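Local atomic coordinates of putative oxidoreductase molybdopterin-binding subunit (Sulfolobus tokodaii, PDB entry 4ZOH), a protein that probably serves as the molybdenum-binding subunit of a xanthine oxidase-like oxidoreductase, carrying a pterin cytosine dinucleotide cofactor. Residues A[107-115]-A[318-326]; A[408-416]-A[668-677]. All coordinates share one frame; numbering follows the deposited sequence.

Interaction 1: A[107-115]-A[318-326]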
ATOM      1  N   TYR A 107      40.224  -4.021  22.223  1.00 35.13           N
ATOM      2  CA  TYR A 107      39.255  -2.939  22.125  1.00 36.06           C
ATOM      3  C   TYR A 107      39.371  -1.923  23.250  1.00 34.41           C
ATOM      4  O   TYR A 107      39.912  -2.228  24.323  1.00 29.70           O
ATOM      5  CB  TYR A 107      37.884  -3.559  22.151  1.00 28.51           C
ATOM      6  CG  TYR A 107      37.600  -4.392  23.346  1.00 28.99           C
ATOM      7  CD1 TYR A 107      36.945  -3.823  24.448  1.00 28.39           C
ATOM      8  CD2 TYR A 107      37.893  -5.754  23.375  1.00 26.80           C
ATOM      9  CE1 TYR A 107      36.638  -4.557  25.560  1.00 26.56           C
ATOM     10  CE2 TYR A 107      37.594  -6.492  24.498  1.00 31.66           C
ATOM     11  CZ  TYR A 107      36.964  -5.865  25.588  1.00 29.58           C
ATOM     12  OH  TYR A 107      36.605  -6.539  26.713  1.00 30.93           O
ATOM     13  N   VAL A 108      38.891  -0.715  22.985  1.00 30.98           N
ATOM     14  CA  VAL A 108      38.894   0.326  23.992  1.00 32.29           C
ATOM     15  C   VAL A 108      37.466   0.956  24.179  1.00 32.78           C
ATOM     16  O   VAL A 108      36.834   1.316  23.189  1.00 37.03           O
ATOM     17  CB  VAL A 108      40.014   1.343  23.676  1.00 26.29           C
ATOM     18  CG1 VAL A 108      39.781   2.107  22.412  1.00 24.35           C
ATOM     19  CG2 VAL A 108      40.272   2.257  24.865  1.00 26.46           C
ATOM     20  N   LEU A 109      37.009   1.034  25.438  1.00 30.58           N
ATOM     21  CA  LEU A 109      35.691   1.559  25.899  1.00 33.47           C
ATOM     22  C   LEU A 109      35.733   2.995  26.445  1.00 34.33           C
ATOM     23  O   LEU A 109      34.805   3.819  26.250  1.00 37.73           O
ATOM     24  CB  LEU A 109      35.104   0.596  26.963  1.00 28.18           C
ATOM     25  CG  LEU A 109      34.924  -0.835  26.450  1.00 25.91           C
ATOM     26  CD1 LEU A 109      34.289  -1.717  27.517  1.00 27.41           C
ATOM     27  CD2 LEU A 109      34.101  -0.895  25.153  1.00 26.46           C
ATOM     28  N   ASP A 110      36.832   3.323  27.101  1.00 33.10           N
ATOM     29  CA  ASP A 110      36.957   4.617  27.742  1.00 26.22           C
ATOM     30  C   ASP A 110      37.645   5.599  26.820  1.00 24.44           C
ATOM     31  O   ASP A 110      38.776   5.325  26.420  1.00 27.45           O
ATOM     32  CB  ASP A 110      37.703   4.342  29.046  1.00 26.13           C
ATOM     33  CG  ASP A 110      38.104   5.626  29.798  1.00 27.82           C
ATOM     34  OD1 ASP A 110      38.014   6.775  29.300  1.00 25.66           O
ATOM     35  OD2 ASP A 110      38.585   5.440  30.923  1.00 31.40           O
ATOM     36  N   PRO A 111      36.994   6.753  26.470  1.00 24.69           N
ATOM     37  CA  PRO A 111      37.568   7.660  25.470  1.00 24.66           C
ATOM     38  C   PRO A 111      38.883   8.341  25.894  1.00 32.45           C
ATOM     39  O   PRO A 111      39.664   8.830  25.025  1.00 27.23           O
ATOM     40  CB  PRO A 111      36.463   8.721  25.261  1.00 24.44           C
ATOM     41  CG  PRO A 111      35.652   8.692  26.518  1.00 25.13           C
ATOM     42  CD  PRO A 111      35.646   7.240  26.912  1.00 25.48           C
ATOM     43  N   GLU A 112      39.082   8.397  27.217  1.00 33.77           N
ATOM     44  CA  GLU A 112      40.304   8.871  27.827  1.00 36.56           C
ATOM     45  C   GLU A 112      41.482   7.950  27.621  1.00 34.42           C
ATOM     46  O   GLU A 112      42.552   8.448  27.326  1.00 37.54           O
ATOM     47  CB  GLU A 112      40.100   9.070  29.314  1.00 40.12           C
ATOM     48  CG  GLU A 112      39.883  10.525  29.641  1.00 50.68           C
ATOM     49  CD  GLU A 112      40.025  10.774  31.121  1.00 59.84           C
ATOM     50  OE1 GLU A 112      40.960  11.494  31.507  1.00 58.45           O
ATOM     51  OE2 GLU A 112      39.231  10.177  31.885  1.00 50.77           O
ATOM     52  N   LYS A 113      41.292   6.643  27.806  1.00 35.12           N
ATOM     53  CA  LYS A 113      42.228   5.625  27.317  1.00 35.58           C
ATOM     54  C   LYS A 113      42.414   5.739  25.815  1.00 36.92           C
ATOM     55  O   LYS A 113      43.538   5.773  25.346  1.00 36.27           O
ATOM     56  CB  LYS A 113      41.727   4.222  27.613  1.00 37.52           C
ATOM     57  CG  LYS A 113      42.196   3.586  28.897  1.00 47.12           C
ATOM     58  CD  LYS A 113      41.509   4.195  30.105  1.00 54.88           C
ATOM     59  CE  LYS A 113      41.989   3.599  31.437  1.00 63.26           C
ATOM     60  NZ  LYS A 113      41.237   2.362  31.853  1.00 66.93           N
ATOM     61  N   ALA A 114      41.313   5.878  25.064  1.00 35.85           N
ATOM     62  CA  ALA A 114      41.332   5.695  23.614  1.00 28.88           C
ATOM     63  C   ALA A 114      42.176   6.751  22.951  1.00 31.12           C
ATOM     64  O   ALA A 114      42.847   6.493  21.902  1.00 31.43           O
ATOM     65  CB  ALA A 114      39.903   5.730  23.022  1.00 26.91           C
ATOM     66  N   LEU A 115      42.097   7.956  23.488  1.00 28.62           N
ATOM     67  CA  LEU A 115      42.837   9.081  22.911  1.00 32.38           C
ATOM     68  C   LEU A 115      44.395   8.923  23.033  1.00 32.09           C
ATOM     69  O   LEU A 115      45.110   9.650  22.375  1.00 32.91           O
ATOM     70  CB  LEU A 115      42.375  10.451  23.447  1.00 30.76           C
ATOM     71  CG  LEU A 115      42.567  10.931  24.891  1.00 36.11           C
ATOM     72  CD1 LEU A 115      43.930  11.616  25.116  1.00 35.93           C
ATOM     73  CD2 LEU A 115      41.476  11.930  25.250  1.00 32.56           C
ATOM     74  N   ALA A 318      39.053  20.678  23.546  1.00 30.12           N
ATOM     75  CA  ALA A 318      37.977  19.688  23.105  1.00 29.67           C
ATOM     76  C   ALA A 318      38.455  18.455  22.306  1.00 29.00           C
ATOM     77  O   ALA A 318      39.049  18.596  21.239  1.00 32.75           O
ATOM     78  CB  ALA A 318      36.859  20.410  22.340  1.00 30.39           C
ATOM     79  N   TYR A 319      38.182  17.278  22.832  1.00 30.05           N
ATOM     80  CA  TYR A 319      38.354  16.002  22.145  1.00 31.00           C
ATOM     81  C   TYR A 319      37.028  15.280  21.780  1.00 32.00           C
ATOM     82  O   TYR A 319      36.118  15.189  22.624  1.00 29.53           O
ATOM     83  CB  TYR A 319      39.106  15.027  23.040  1.00 31.18           C
ATOM     84  CG  TYR A 319      40.539  15.383  23.271  1.00 37.85           C
ATOM     85  CD1 TYR A 319      40.879  16.313  24.300  1.00 35.78           C
ATOM     86  CD2 TYR A 319      41.580  14.810  22.488  1.00 36.59           C
ATOM     87  CE1 TYR A 319      42.189  16.666  24.535  1.00 41.50           C
ATOM     88  CE2 TYR A 319      42.930  15.152  22.734  1.00 41.68           C
ATOM     89  CZ  TYR A 319      43.207  16.080  23.748  1.00 43.89           C
ATOM     90  OH  TYR A 319      44.455  16.467  24.063  1.00 52.62           O
ATOM     91  N   ALA A 320      36.934  14.776  20.534  1.00 26.76           N
ATOM     92  CA  ALA A 320      35.925  13.808  20.157  1.00 24.93           C
ATOM     93  C   ALA A 320      36.681  12.548  19.749  1.00 26.85           C
ATOM     94  O   ALA A 320      37.399  12.525  18.745  1.00 26.32           O
ATOM     95  CB  ALA A 320      35.023  14.372  19.028  1.00 24.26           C
ATOM     96  N   VAL A 321      36.464  11.482  20.493  1.00 24.36           N
ATOM     97  CA  VAL A 321      37.254  10.306  20.397  1.00 24.53           C
ATOM     98  C   VAL A 321      36.404   9.105  20.091  1.00 29.31           C
ATOM     99  O   VAL A 321      35.398   8.969  20.752  1.00 28.33           O
ATOM    100  CB  VAL A 321      37.922  10.004  21.771  1.00 24.36           C
ATOM    101  CG1 VAL A 321      39.151   9.096  21.588  1.00 24.70           C
ATOM    102  CG2 VAL A 321      38.405  11.293  22.402  1.00 21.64           C
ATOM    103  N   HIS A 322      36.862   8.177  19.212  1.00 26.24           N
ATOM    104  CA  HIS A 322      36.206   6.844  19.016  1.00 26.17           C
ATOM    105  C   HIS A 322      36.426   5.895  20.150  1.00 27.82           C
ATOM    106  O   HIS A 322      37.469   5.963  20.806  1.00 27.58           O
ATOM    107  CB  HIS A 322      36.751   6.162  17.742  1.00 26.51           C
ATOM    108  CG  HIS A 322      36.487   6.951  16.508  1.00 25.70           C
ATOM    109  ND1 HIS A 322      35.205   7.166  16.042  1.00 23.78           N
ATOM    110  CD2 HIS A 322      37.310   7.633  15.687  1.00 25.14           C
ATOM    111  CE1 HIS A 322      35.261   7.909  14.945  1.00 25.64           C
ATOM    112  NE2 HIS A 322      36.526   8.197  14.695  1.00 26.42           N
ATOM    113  N   THR A 323      35.476   4.994  20.375  1.00 23.57           N
ATOM    114  CA  THR A 323      35.687   3.872  21.256  1.00 25.05           C
ATOM    115  C   THR A 323      34.918   2.719  20.585  1.00 22.84           C
ATOM    116  O   THR A 323      34.096   2.964  19.712  1.00 27.75           O
ATOM    117  CB  THR A 323      35.162   4.131  22.751  1.00 28.51           C
ATOM    118  OG1 THR A 323      33.735   4.378  22.754  1.00 28.30           O
ATOM    119  CG2 THR A 323      35.862   5.321  23.417  1.00 23.09           C
ATOM    120  N   ASN A 324      35.108   1.488  21.054  1.00 23.43           N
ATOM    121  CA  ASN A 324      34.437   0.305  20.507  1.00 23.58           C
ATOM    122  C   ASN A 324      33.005   0.112  20.962  1.00 25.78           C
ATOM    123  O   ASN A 324      32.676  -0.962  21.491  1.00 23.64           O
ATOM    124  CB  ASN A 324      35.261  -0.971  20.749  1.00 24.80           C
ATOM    125  CG  ASN A 324      36.547  -0.975  19.940  1.00 27.30           C
ATOM    126  OD1 ASN A 324      37.616  -0.702  20.482  1.00 26.67           O
ATOM    127  ND2 ASN A 324      36.431  -1.219  18.605  1.00 23.39           N
ATOM    128  N   ILE A 325      32.157   1.154  20.745  1.00 23.95           N
ATOM    129  CA  ILE A 325      30.720   1.056  21.055  1.00 22.37           C
ATOM    130  C   ILE A 325      29.926   1.683  19.959  1.00 21.12           C
ATOM    131  O   ILE A 325      30.455   2.442  19.030  1.00 20.66           O
ATOM    132  CB  ILE A 325      30.345   1.702  22.437  1.00 24.07           C
ATOM    133  CG1 ILE A 325      30.593   3.218  22.393  1.00 20.58           C
ATOM    134  CG2 ILE A 325      31.082   1.022  23.577  1.00 22.48           C
ATOM    135  CD1 ILE A 325      30.234   3.923  23.692  1.00 25.71           C
ATOM    136  N   THR A 326      28.646   1.372  20.040  1.00 21.65           N
ATOM    137  CA  THR A 326      27.654   1.938  19.134  1.00 21.80           C
ATOM    138  C   THR A 326      28.009   3.391  18.768  1.00 22.68           C
ATOM    139  O   THR A 326      28.159   4.242  19.661  1.00 23.98           O
ATOM    140  CB  THR A 326      26.257   1.938  19.846  1.00 22.13           C
ATOM    141  OG1 THR A 326      26.027   0.652  20.396  1.00 25.46           O
ATOM    142  CG2 THR A 326      25.222   2.224  18.842  1.00 19.82           C
TER
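The loop leading into the short helix 111-114 is joined to the turn after strand 313-321 by two hydrogen bonds between V108 and N324. N324, the centre of an inverse gamma turn, donates its backbone N to V108 O (2.8 Å, an almost straight 174°), while its side-chain OD1 accepts from V108 N (2.8 Å). With CG beside the backbone N, a chi1 of -68° carries OD1 to V108 N, next to the backbone bond; ND2 goes to the carbonyls of V121 and T74. With an alanine here, V108 N would probably lose its acceptor, and those two carbonyls their shared donor.

Beside these bonds, T323 CG2 sits 3.5 Å from P111 CA, its hydroxyl bonding to N282. V321 CG1 presses against A114 CB at 3.7 Å. At the far end L115 CD2 lies over one face of the Y319 ring, 4.2 Å from its centroid, a CH-pi contact 19° off the normal; Y319 also stacks on H132. D110 OD1 accepts from E112 N, making D110 the N-cap. Together they form an N-capped helical turn laid over the end of a strand in a mixed five-stranded sheet.

Interaction 2: A[408-416]-A[668-677]; sequences VSSYIEITA and KGIGEAGAIA. With MCN (pterin cytosine dinucleotide), chain D.
Direct hydrogen bonds sit toward the two ends of the contact. G669 N donates to T415 OG1 (3.1 Å, 166°), a hydroxyl whose stronger polar partner is T565, and S409 OG, hydrogen-bonded chiefly to T681, lies 3.2 Å from A677 O in at most a weak bond. Between these ends a water donates to E413 OE2 (2.8 Å) and weakly to G669 O, and accepts from E672 N. Within its own segment E413 OE1 accepts from I414 N, well above the carboxylate plane.

Apolar contacts fill the middle. The Y411 ring lies across the start of helix 673-688, with A673 CB 3.9 Å from CZ and A677 CB 3.6 Å from CD2, both oblique; a chi1 of 77° swings the ring over the helix. I676 CG2 meets Y411 CB, while I676 CD1 abuts the E413 carboxylate, 3.2 Å from OE1.

Ionic and cofactor contacts gather round 668-672. E413 OE2 and E672 OE1 are 4.2 Å apart, and R336 makes salt bridges to both carboxylates; E672 also accepts from G333 N and bonds to S484. The backbone N atoms of I670 and G671 grip phosphate oxygen O2A of the cofactor, and K668 O accepts from cytosine N4.

The E672 side chain ends about 3 Å from the molybdenum atom, consistent with the active-site glutamate of the xanthine oxidase family; the shared R336 probably orients its carboxylate, while the water ties second-shell E413 to its backbone.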
ATOM      1  N   VAL A 408      17.823  25.569  40.837  1.00 24.71           N
ATOM      2  CA  VAL A 408      17.510  26.386  39.671  1.00 25.71           C
ATOM      3  C   VAL A 408      18.589  26.206  38.613  1.00 27.45           C
ATOM      4  O   VAL A 408      19.710  25.772  38.958  1.00 26.76           O
ATOM      5  CB  VAL A 408      17.267  27.867  40.040  1.00 28.76           C
ATOM      6  CG1 VAL A 408      16.736  27.958  41.472  1.00 29.63           C
ATOM      7  CG2 VAL A 408      18.473  28.749  39.913  1.00 29.00           C
ATOM      8  N   SER A 409      18.263  26.556  37.357  1.00 25.33           N
ATOM      9  CA  SER A 409      19.300  26.750  36.363  1.00 27.41           C
ATOM     10  C   SER A 409      18.749  27.673  35.305  1.00 28.49           C
ATOM     11  O   SER A 409      17.529  27.827  35.107  1.00 32.41           O
ATOM     12  CB  SER A 409      19.860  25.386  35.788  1.00 22.79           C
ATOM     13  OG  SER A 409      18.906  24.827  34.905  1.00 27.90           O
ATOM     14  N   SER A 410      19.661  28.335  34.644  1.00 24.22           N
ATOM     15  CA  SER A 410      19.289  29.216  33.611  1.00 26.56           C
ATOM     16  C   SER A 410      19.975  28.708  32.317  1.00 32.00           C
ATOM     17  O   SER A 410      21.065  28.127  32.391  1.00 32.49           O
ATOM     18  CB  SER A 410      19.803  30.550  33.987  1.00 27.36           C
ATOM     19  OG  SER A 410      19.174  31.421  33.124  1.00 35.06           O
ATOM     20  N   TYR A 411      19.321  28.847  31.169  1.00 27.15           N
ATOM     21  CA  TYR A 411      19.882  28.278  29.981  1.00 27.89           C
ATOM     22  C   TYR A 411      19.787  29.321  28.909  1.00 25.23           C
ATOM     23  O   TYR A 411      18.955  30.246  28.965  1.00 24.08           O
ATOM     24  CB  TYR A 411      19.145  26.943  29.581  1.00 25.09           C
ATOM     25  CG  TYR A 411      17.814  27.189  28.943  1.00 27.63           C
ATOM     26  CD1 TYR A 411      17.715  27.399  27.574  1.00 25.32           C
ATOM     27  CD2 TYR A 411      16.613  27.322  29.750  1.00 28.10           C
ATOM     28  CE1 TYR A 411      16.480  27.702  26.978  1.00 28.54           C
ATOM     29  CE2 TYR A 411      15.372  27.581  29.159  1.00 25.76           C
ATOM     30  CZ  TYR A 411      15.306  27.757  27.790  1.00 29.81           C
ATOM     31  OH  TYR A 411      14.115  28.064  27.181  1.00 30.68           O
ATOM     32  N   ILE A 412      20.652  29.171  27.919  1.00 23.58           N
ATOM     33  CA  ILE A 412      20.463  29.844  26.624  1.00 24.18           C
ATOM     34  C   ILE A 412      20.761  28.752  25.566  1.00 23.29           C
ATOM     35  O   ILE A 412      21.328  27.735  25.939  1.00 22.44           O
ATOM     36  CB  ILE A 412      21.335  31.105  26.510  1.00 22.79           C
ATOM     37  CG1 ILE A 412      20.925  31.892  25.275  1.00 22.39           C
ATOM     38  CG2 ILE A 412      22.832  30.796  26.679  1.00 25.65           C
ATOM     39  CD1 ILE A 412      20.987  33.400  25.371  1.00 20.66           C
ATOM     40  N   GLU A 413      20.346  28.928  24.303  1.00 21.08           N
ATOM     41  CA  GLU A 413      20.167  27.805  23.440  1.00 22.26           C
ATOM     42  C   GLU A 413      20.244  28.306  22.027  1.00 25.23           C
ATOM     43  O   GLU A 413      20.058  29.511  21.810  1.00 24.16           O
ATOM     44  CB  GLU A 413      18.829  27.067  23.829  1.00 22.34           C
ATOM     45  CG  GLU A 413      17.949  26.381  22.775  1.00 23.21           C
ATOM     46  CD  GLU A 413      18.551  25.101  22.196  1.00 25.89           C
ATOM     47  OE1 GLU A 413      19.835  24.945  22.257  1.00 26.36           O
ATOM     48  OE2 GLU A 413      17.749  24.261  21.663  1.00 22.41           O
ATOM     49  N   ILE A 414      20.557  27.406  21.066  1.00 25.08           N
ATOM     50  CA  ILE A 414      20.700  27.800  19.641  1.00 23.56           C
ATOM     51  C   ILE A 414      19.706  27.003  18.822  1.00 21.72           C
ATOM     52  O   ILE A 414      19.604  25.826  19.001  1.00 19.63           O
ATOM     53  CB  ILE A 414      22.171  27.670  19.125  1.00 25.30           C
ATOM     54  CG1 ILE A 414      22.846  26.404  19.693  1.00 27.57           C
ATOM     55  CG2 ILE A 414      22.971  28.917  19.549  1.00 25.20           C
ATOM     56  CD1 ILE A 414      24.219  26.019  19.084  1.00 26.32           C
ATOM     57  N   THR A 415      18.985  27.647  17.913  1.00 23.10           N
ATOM     58  CA  THR A 415      17.894  26.940  17.234  1.00 23.50           C
ATOM     59  C   THR A 415      17.746  27.527  15.861  1.00 24.03           C
ATOM     60  O   THR A 415      18.327  28.586  15.596  1.00 23.91           O
ATOM     61  CB  THR A 415      16.516  27.169  17.961  1.00 24.01           C
ATOM     62  OG1 THR A 415      16.054  28.495  17.669  1.00 21.24           O
ATOM     63  CG2 THR A 415      16.587  26.881  19.481  1.00 19.43           C
ATOM     64  N   ALA A 416      16.928  26.861  15.014  1.00 23.28           N
ATOM     65  CA  ALA A 416      16.484  27.396  13.714  1.00 24.38           C
ATOM     66  C   ALA A 416      17.659  27.515  12.709  1.00 25.19           C
ATOM     67  O   ALA A 416      17.886  28.549  12.034  1.00 27.33           O
ATOM     68  CB  ALA A 416      15.739  28.715  13.882  1.00 21.33           C
ATOM     69  N   LYS A 668      11.377  31.455  18.017  1.00 22.56           N
ATOM     70  CA  LYS A 668      12.581  30.699  18.217  1.00 25.64           C
ATOM     71  C   LYS A 668      12.113  29.294  18.593  1.00 27.48           C
ATOM     72  O   LYS A 668      10.947  29.118  19.016  1.00 25.46           O
ATOM     73  CB  LYS A 668      13.437  31.291  19.386  1.00 21.61           C
ATOM     74  CG  LYS A 668      13.588  32.818  19.247  1.00 22.01           C
ATOM     75  CD  LYS A 668      14.582  33.426  20.251  1.00 22.59           C
ATOM     76  CE  LYS A 668      14.788  34.946  20.034  1.00 22.14           C
ATOM     77  NZ  LYS A 668      15.958  35.325  20.920  1.00 23.03           N
ATOM     78  N   GLY A 669      13.037  28.319  18.521  1.00 22.36           N
ATOM     79  CA  GLY A 669      12.703  26.966  18.847  1.00 23.11           C
ATOM     80  C   GLY A 669      12.624  26.625  20.302  1.00 25.83           C
ATOM     81  O   GLY A 669      13.455  27.086  21.133  1.00 26.66           O
ATOM     82  N   ILE A 670      11.672  25.751  20.622  1.00 22.17           N
ATOM     83  CA  ILE A 670      11.545  25.215  21.957  1.00 20.39           C
ATOM     84  C   ILE A 670      11.649  23.680  21.987  1.00 19.25           C
ATOM     85  O   ILE A 670      11.656  23.043  23.088  1.00 18.68           O
ATOM     86  CB  ILE A 670      10.135  25.630  22.536  1.00 22.45           C
ATOM     87  CG1 ILE A 670      10.118  25.466  24.083  1.00 18.07           C
ATOM     88  CG2 ILE A 670       9.013  24.747  21.900  1.00 19.04           C
ATOM     89  CD1 ILE A 670       8.996  26.188  24.834  1.00 20.15           C
ATOM     90  N   GLY A 671      11.719  23.033  20.810  1.00 21.47           N
ATOM     91  CA  GLY A 671      11.702  21.518  20.810  1.00 19.40           C
ATOM     92  C   GLY A 671      12.692  20.916  21.766  1.00 19.71           C
ATOM     93  O   GLY A 671      12.431  19.840  22.371  1.00 23.03           O
ATOM     94  N   GLU A 672      13.830  21.601  21.929  1.00 20.70           N
ATOM     95  CA  GLU A 672      14.934  21.049  22.751  1.00 23.74           C
ATOM     96  C   GLU A 672      15.197  21.634  24.141  1.00 21.62           C
ATOM     97  O   GLU A 672      15.776  20.958  24.949  1.00 22.25           O
ATOM     98  CB  GLU A 672      16.261  20.937  21.906  1.00 26.10           C
ATOM     99  CG  GLU A 672      16.089  19.967  20.741  1.00 23.74           C
ATOM    100  CD  GLU A 672      17.182  20.062  19.662  1.00 23.82           C
ATOM    101  OE1 GLU A 672      17.229  21.060  18.919  1.00 22.42           O
ATOM    102  OE2 GLU A 672      18.043  19.148  19.611  1.00 26.30           O
ATOM    103  N   ALA A 673      14.753  22.888  24.358  1.00 22.59           N
ATOM    104  CA  ALA A 673      14.911  23.735  25.588  1.00 20.05           C
ATOM    105  C   ALA A 673      14.599  23.020  26.906  1.00 20.86           C
ATOM    106  O   ALA A 673      15.423  22.999  27.849  1.00 22.28           O
ATOM    107  CB  ALA A 673      14.054  25.007  25.392  1.00 17.29           C
ATOM    108  N   GLY A 674      13.463  22.320  26.957  1.00 20.79           N
ATOM    109  CA  GLY A 674      13.113  21.527  28.156  1.00 19.06           C
ATOM    110  C   GLY A 674      14.147  20.533  28.566  1.00 21.06           C
ATOM    111  O   GLY A 674      14.408  20.342  29.806  1.00 20.25           O
ATOM    112  N   ALA A 675      14.729  19.833  27.560  1.00 17.97           N
ATOM    113  CA  ALA A 675      15.683  18.779  27.908  1.00 19.62           C
ATOM    114  C   ALA A 675      16.985  19.477  28.336  1.00 20.13           C
ATOM    115  O   ALA A 675      17.689  18.944  29.193  1.00 21.23           O
ATOM    116  CB  ALA A 675      15.927  17.780  26.737  1.00 19.58           C
ATOM    117  N   ILE A 676      17.300  20.639  27.734  1.00 20.08           N
ATOM    118  CA  ILE A 676      18.535  21.348  28.091  1.00 20.41           C
ATOM    119  C   ILE A 676      18.450  21.809  29.591  1.00 23.76           C
ATOM    120  O   ILE A 676      19.307  21.467  30.389  1.00 21.20           O
ATOM    121  CB  ILE A 676      18.756  22.545  27.190  1.00 21.65           C
ATOM    122  CG1 ILE A 676      19.021  22.100  25.740  1.00 21.67           C
ATOM    123  CG2 ILE A 676      19.826  23.547  27.763  1.00 19.12           C
ATOM    124  CD1 ILE A 676      18.930  23.258  24.768  1.00 22.63           C
ATOM    125  N   ALA A 677      17.376  22.536  29.948  1.00 22.66           N
ATOM    126  CA  ALA A 677      17.197  23.079  31.311  1.00 21.48           C
ATOM    127  C   ALA A 677      16.990  22.096  32.415  1.00 22.46           C
ATOM    128  O   ALA A 677      17.497  22.322  33.486  1.00 27.17           O
ATOM    129  CB  ALA A 677      16.122  24.175  31.346  1.00 19.51           C
TER
HETATM  130  N1  MCN D 801       6.268  26.230  18.992  1.00 26.58           N
HETATM  131  C2  MCN D 801       5.520  27.395  19.026  1.00 27.83           C
HETATM  132  N3  MCN D 801       6.113  28.621  19.180  1.00 26.87           N
HETATM  133  C4  MCN D 801       7.496  28.670  19.313  1.00 26.25           C
HETATM  134  C5  MCN D 801       8.261  27.505  19.284  1.00 26.33           C
HETATM  135  C6  MCN D 801       7.647  26.266  19.096  1.00 24.07           C
HETATM  136  O2  MCN D 801       4.291  27.404  18.912  1.00 27.20           O
HETATM  137  N4  MCN D 801       8.049  29.855  19.459  1.00 23.47           N
HETATM  138  C1' MCN D 801       5.547  24.970  18.799  1.00 26.05           C
HETATM  139  C2D MCN D 801       5.491  24.637  17.306  1.00 27.48           C
HETATM  140  O2' MCN D 801       4.329  25.100  16.687  1.00 34.26           O
HETATM  141  C3' MCN D 801       5.419  23.133  17.311  1.00 26.77           C
HETATM  142  C4D MCN D 801       6.459  22.855  18.315  1.00 27.36           C
HETATM  143  O4D MCN D 801       6.253  23.893  19.369  1.00 26.77           O
HETATM  144  O3' MCN D 801       4.197  22.638  17.736  1.00 26.35           O
HETATM  145  C5' MCN D 801       7.608  23.063  17.347  1.00 28.96           C
HETATM  146  O5' MCN D 801       8.753  23.180  17.970  1.00 29.72           O
HETATM  147  PA  MCN D 801      10.110  23.695  17.240  1.00 25.88           P
HETATM  148  O1A MCN D 801      10.022  24.358  15.955  1.00 26.43           O
HETATM  149  O2A MCN D 801      10.715  24.375  18.435  1.00 24.53           O
HETATM  150  O3A MCN D 801      10.841  22.175  17.185  1.00 25.71           O
HETATM  151  PB  MCN D 801      10.578  21.156  15.961  1.00 22.58           P
HETATM  152  O1B MCN D 801      11.593  21.480  14.876  1.00 23.31           O
HETATM  153  O2B MCN D 801       9.190  21.048  15.502  1.00 19.76           O
HETATM  154  O3B MCN D 801      10.913  19.849  16.682  1.00 20.82           O
HETATM  155  C10 MCN D 801      12.247  19.274  16.738  1.00 19.76           C
HETATM  156  C9' MCN D 801      12.605  18.897  18.155  1.00 20.12           C
HETATM  157  C8' MCN D 801      13.790  18.091  18.240  1.00 22.27           C
HETATM  158  S8' MCN D 801      15.290  18.651  17.515  1.00 25.50           S
HETATM  159  C7' MCN D 801      13.842  16.944  18.974  1.00 22.72           C
HETATM  160  S7' MCN D 801      15.340  16.005  19.213  1.00 24.97           S
HETATM  161  C6' MCN D 801      12.708  16.464  19.738  1.00 23.76           C
HETATM  162  C7  MCN D 801      11.672  17.617  19.953  1.00 24.09           C
HETATM  163  O9' MCN D 801      11.470  18.224  18.693  1.00 22.33           O
HETATM  164  N5' MCN D 801      12.101  15.257  19.178  1.00 22.48           N
HETATM  165  C4A MCN D 801      10.738  14.935  19.327  1.00 25.33           C
HETATM  166  N8' MCN D 801      10.373  17.057  20.438  1.00 23.55           N
HETATM  167  C4B MCN D 801       9.889  15.860  20.001  1.00 25.90           C
HETATM  168  N1' MCN D 801       8.597  15.605  20.223  1.00 24.57           N
HETATM  169  C2' MCN D 801       8.072  14.474  19.759  1.00 23.89           C
HETATM  170  N2' MCN D 801       6.791  14.261  19.976  1.00 23.95           N
HETATM  171  N3' MCN D 801       8.847  13.482  19.073  1.00 22.66           N
HETATM  172  C4' MCN D 801      10.229  13.698  18.860  1.00 26.60           C
HETATM  173  O4' MCN D 801      10.926  12.823  18.269  1.00 24.48           O
HETATM  174  O   HOH W   1      15.015  24.620  21.998  1.00 21.86           O

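How the interactions relate
The two contacts differ in depth: interaction 2 is buried about 11 Å from the centre of the chain, whereas interaction 1 is partly buried and about 23 Å from it. Their centres are 28 Å apart, and their atoms do not touch. Helix 288-304 nevertheless borders both, receiving A318, A320 and H322 from the first and I412 and I414 from the second. Each sets a helix against the end of a strand, yet in different sheets. Near the periphery one asparagine does the polar work, through its side-chain amide and its backbone N, beside aliphatic packing; near the cofactor, backbone N atoms hold its phosphate and one carboxylate reaches the metal, with an arginine shared by both glutamates.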